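Local coordinates for macrodomain protein (Streptomyces coelicolor, PDB 5E3B) that probably removes ADP-ribose by hydrolysis from modified targets such as ADP-ribosylated thymidine in DNA, as a macrodomain enzyme, at residues R72-H75 and A80-F83; V117-I122 and E158-D163. One frame throughout, in Å; residues are numbered along the deposited sequence.

Interaction 1 of 2, residues R72-H75 and A80-F83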
# COMPACT_ATOMS: atom_id res chain seq x y z
N ARG A 72 -8.54 -2.16 11.40
CA ARG A 72 -9.82 -2.72 11.96
C ARG A 72 -10.60 -1.60 12.61
O ARG A 72 -11.83 -1.59 12.45
CB ARG A 72 -9.49 -3.86 12.91
CG ARG A 72 -8.88 -5.08 12.26
CD ARG A 72 -9.00 -6.27 13.16
NE ARG A 72 -8.28 -7.44 12.65
CZ ARG A 72 -8.77 -8.32 11.77
NH1 ARG A 72 -9.87 -8.15 11.14
NH2 ARG A 72 -7.95 -9.30 11.42
N ALA A 73 -9.92 -0.69 13.31
CA ALA A 73 -10.62 0.43 13.98
C ALA A 73 -11.21 1.36 12.96
O ALA A 73 -12.37 1.80 13.05
CB ALA A 73 -9.68 1.15 14.86
N TRP A 74 -10.45 1.67 11.90
CA TRP A 74 -10.91 2.49 10.79
C TRP A 74 -12.16 1.94 10.16
O TRP A 74 -13.16 2.62 10.02
CB TRP A 74 -9.73 2.72 9.86
CG TRP A 74 -9.85 3.70 8.71
CD1 TRP A 74 -10.50 4.90 8.72
CD2 TRP A 74 -9.20 3.58 7.45
NE1 TRP A 74 -10.29 5.55 7.48
CE2 TRP A 74 -9.53 4.75 6.68
CE3 TRP A 74 -8.40 2.58 6.86
CZ2 TRP A 74 -9.04 4.94 5.40
CZ3 TRP A 74 -7.93 2.74 5.55
CH2 TRP A 74 -8.27 3.95 4.85
N HIS A 75 -12.14 0.68 9.79
CA HIS A 75 -13.32 0.03 9.25
C HIS A 75 -14.51 0.02 10.31
O HIS A 75 -15.64 0.34 9.92
CB HIS A 75 -12.96 -1.38 8.88
CG HIS A 75 -14.13 -2.18 8.48
ND1 HIS A 75 -14.76 -3.00 9.40
CD2 HIS A 75 -14.86 -2.24 7.35
CE1 HIS A 75 -15.79 -3.57 8.83
NE2 HIS A 75 -15.91 -3.12 7.61
N ALA A 80 -18.43 7.15 11.05
CA ALA A 80 -18.00 8.42 11.53
C ALA A 80 -16.74 8.90 10.92
O ALA A 80 -16.22 9.89 11.41
CB ALA A 80 -17.84 8.38 13.02
N ASN A 81 -16.24 8.23 9.87
CA ASN A 81 -14.97 8.59 9.31
C ASN A 81 -14.86 8.47 7.76
O ASN A 81 -15.91 8.28 7.11
CB ASN A 81 -13.83 7.83 10.09
CG ASN A 81 -13.70 6.34 9.70
OD1 ASN A 81 -14.05 5.96 8.64
ND2 ASN A 81 -13.23 5.54 10.63
N ASP A 82 -13.64 8.61 7.15
CA ASP A 82 -13.30 8.50 5.65
C ASP A 82 -13.13 7.11 5.01
O ASP A 82 -12.89 6.96 3.77
CB ASP A 82 -12.15 9.48 5.18
CG ASP A 82 -10.70 8.81 4.93
OD1 ASP A 82 -10.29 7.91 5.69
OD2 ASP A 82 -9.94 9.27 4.00
N PHE A 83 -13.29 6.06 5.82
CA PHE A 83 -13.10 4.73 5.27
C PHE A 83 -13.96 4.48 4.06
O PHE A 83 -15.18 4.71 4.11
CB PHE A 83 -13.43 3.66 6.35
CG PHE A 83 -13.15 2.27 5.89
CD1 PHE A 83 -14.12 1.55 5.20
CD2 PHE A 83 -11.94 1.65 6.16
CE1 PHE A 83 -13.88 0.25 4.79
CE2 PHE A 83 -11.66 0.37 5.74
CZ PHE A 83 -12.62 -0.33 5.04
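Trp74 and His75, on the last turn of helix 66-76, receive the ring of Phe83 between them, and this aromatic cluster folds the following loop of the macrodomain back against the helix. The tight part lies here. Phe83 turns its edge to the indole face in a T-shaped stack, with planes at 82° and its CD2 3.6 Å from CD2 of Trp74. Its CB adds a CH-pi contact above the five-membered ring. The face of Phe83 is used as well: His75 lays its CA over it and directs the imidazole edge at it in a second edge-to-face pair, ring centroids 5.2 Å apart. With CG of Phe83 anti to the backbone N (chi1 -175°), the ring is carried beside the carbonyl carbon and in between the two. Phenylalanine suits this place because a flat apolar ring can offer its edge to Trp74 and its face to His75. Ile103 of strand 97-105 also touches Trp74 and Phe83.

Toward solvent the contact gives way to polar bonds, to the backbone and to the indole N-H. In the deposited conformer considered here, exposed Asp82 takes a bent bond from Trp74 NE1 to its OD1; a second conformer makes this link less certain. Asn81, with both a donor and an acceptor, bonds in two directions: its ND2 gives a nearly straight bond (175°) to Trp74 O, in the carbonyl plane on a lone pair, while its OD1 closes an Asx turn by accepting from Phe83 N at 2.9 Å, the donor sitting above the amide carbonyl plane.

Interaction 2 of 2, residues V117-I122 and E158-D163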
# COMPACT_ATOMS: atom_id res chain seq x y z
N VAL A 117 -9.81 -5.92 -7.71
CA VAL A 117 -9.14 -4.66 -7.40
C VAL A 117 -9.69 -3.60 -8.35
O VAL A 117 -9.77 -3.80 -9.57
CB VAL A 117 -7.62 -4.78 -7.56
CG1 VAL A 117 -6.97 -3.44 -7.31
CG2 VAL A 117 -7.02 -5.84 -6.62
N ARG A 118 -10.08 -2.49 -7.78
CA ARG A 118 -10.79 -1.46 -8.50
C ARG A 118 -9.84 -0.38 -9.01
O ARG A 118 -9.23 0.33 -8.23
CB ARG A 118 -11.84 -0.87 -7.61
CG ARG A 118 -12.96 -1.88 -7.36
CD ARG A 118 -14.11 -1.76 -8.37
NE ARG A 118 -15.11 -0.82 -7.84
CZ ARG A 118 -16.35 -1.12 -7.45
NH1 ARG A 118 -17.12 -0.14 -6.96
NH2 ARG A 118 -16.84 -2.35 -7.55
N TYR A 119 -9.76 -0.25 -10.34
CA TYR A 119 -8.79 0.63 -11.02
C TYR A 119 -8.91 2.05 -10.48
O TYR A 119 -7.89 2.66 -10.20
CB TYR A 119 -9.09 0.61 -12.53
CG TYR A 119 -8.16 1.45 -13.38
CD1 TYR A 119 -6.98 0.91 -13.86
CD2 TYR A 119 -8.43 2.81 -13.66
CE1 TYR A 119 -6.09 1.65 -14.64
CE2 TYR A 119 -7.53 3.53 -14.47
CZ TYR A 119 -6.38 2.93 -14.93
OH TYR A 119 -5.46 3.58 -15.71
N GLU A 120 -10.13 2.59 -10.35
CA GLU A 120 -10.28 3.99 -9.92
C GLU A 120 -9.83 4.11 -8.47
O GLU A 120 -9.27 5.13 -8.07
CB GLU A 120 -11.73 4.52 -10.06
CG GLU A 120 -12.28 4.49 -11.51
N ALA A 121 -10.18 3.11 -7.65
CA ALA A 121 -9.82 3.10 -6.22
C ALA A 121 -8.33 3.05 -6.02
O ALA A 121 -7.78 3.80 -5.26
CB ALA A 121 -10.43 1.88 -5.55
N ILE A 122 -7.68 2.14 -6.73
CA ILE A 122 -6.22 2.02 -6.64
C ILE A 122 -5.51 3.30 -7.14
O ILE A 122 -4.52 3.70 -6.56
CB ILE A 122 -5.70 0.81 -7.41
CG1 ILE A 122 -6.09 -0.43 -6.70
CG2 ILE A 122 -4.18 0.89 -7.64
CD1 ILE A 122 -5.13 -0.77 -5.57
N GLU A 158 0.55 -1.68 -12.21
CA GLU A 158 1.88 -1.18 -12.39
C GLU A 158 1.76 0.18 -13.14
O GLU A 158 2.45 1.11 -12.81
CB GLU A 158 2.97 -2.15 -12.98
CG GLU A 158 4.29 -1.49 -13.10
CD GLU A 158 5.60 -2.29 -13.30
OE1 GLU A 158 5.74 -3.39 -12.86
OE2 GLU A 158 6.62 -1.68 -13.72
N PRO A 159 0.93 0.27 -14.21
CA PRO A 159 0.86 1.60 -14.83
C PRO A 159 0.39 2.73 -13.97
O PRO A 159 0.83 3.87 -14.07
CB PRO A 159 -0.12 1.41 -15.97
CG PRO A 159 0.02 -0.00 -16.36
CD PRO A 159 0.23 -0.73 -15.03
N LEU A 160 -0.48 2.39 -13.00
CA LEU A 160 -0.84 3.45 -12.00
C LEU A 160 0.32 3.79 -11.05
O LEU A 160 0.42 4.92 -10.57
CB LEU A 160 -2.13 3.00 -11.27
CG LEU A 160 -3.45 2.90 -12.10
CD1 LEU A 160 -4.57 2.22 -11.31
CD2 LEU A 160 -3.87 4.31 -12.50
N ILE A 161 1.22 2.85 -10.76
CA ILE A 161 2.44 3.14 -9.99
C ILE A 161 3.27 4.13 -10.77
O ILE A 161 3.80 5.13 -10.29
CB ILE A 161 3.21 1.86 -9.63
CG1 ILE A 161 2.29 0.97 -8.72
CG2 ILE A 161 4.57 2.17 -9.06
CD1 ILE A 161 2.83 -0.38 -8.44
N SER A 162 3.44 3.81 -12.07
CA SER A 162 4.22 4.71 -12.94
C SER A 162 3.59 6.11 -12.98
O SER A 162 4.35 7.12 -12.86
CB SER A 162 4.27 4.16 -14.39
OG SER A 162 5.07 2.96 -14.41
N ASP A 163 2.28 6.16 -13.18
CA ASP A 163 1.60 7.45 -13.39
C ASP A 163 1.48 8.28 -12.09
O ASP A 163 1.51 9.49 -12.13
CB ASP A 163 0.26 7.20 -13.99
CG ASP A 163 -0.43 8.44 -14.40
OD1 ASP A 163 0.05 9.16 -15.31
OD2 ASP A 163 -1.47 8.79 -13.77
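Ile122, on the first turn of helix 119-136, and Leu160, in the middle of helix 154-166, bring the two backbones to 7.7 Å between their CA atoms; Arg118 holds the N-cap position of the first helix, and its O accepts from Ile122 N. This is helix-to-helix packing in the macrodomain's alpha/beta fold, and it is centred on the side chain of Leu160. A branched, apolar end suits the site: both methyls lie against Tyr119, and CD1 also reaches Ile122 CG2 at 3.9 Å. CD1 sits over one face of the Tyr119 ring in a CH-pi contact, 3.9 Å from the ring centroid and 21° off the normal. With CG of Tyr119 anti to the backbone N (chi1 -179°), the ring extends across toward Leu160 and roofs its end. Ile122 belongs to the buried side; its beta-branch places CG2 toward Leu160 while CG1 leads elsewhere. Leu126, one turn further along helix 119-136, also touches Leu160. Tyr119 is exposed, as befits a residue that combines a broad apolar face with a polar end, and it also touches Arg156. No hydrogen bond joins the two segments: even at the phenol end the partner is a methyl, Leu160 CD2, 3.7 Å from Tyr119 OH.

In the fold
From the N terminus the chain lays down strands 25-28 and 40-47 and helix 56-63 before helix 66-76, where interaction 1 closes a short loop of four residues on the way to strand 88-94, an outermost strand of the sheet. After strand 97-105 the chain enters helix 119-136, and interaction 2 closes a much longer loop: the rest of that helix, strand 139-143 and the start of helix 154-166 lie between its segments. The two contacts follow in series, neither nested nor crossed. The centres of interaction 1 and interaction 2 are about 22 Å apart, and their nearest atoms about 10 Å. Interaction 1 ties a helix to its own connecting loop near the surface; interaction 2 joins two helices nearer the chain's centre.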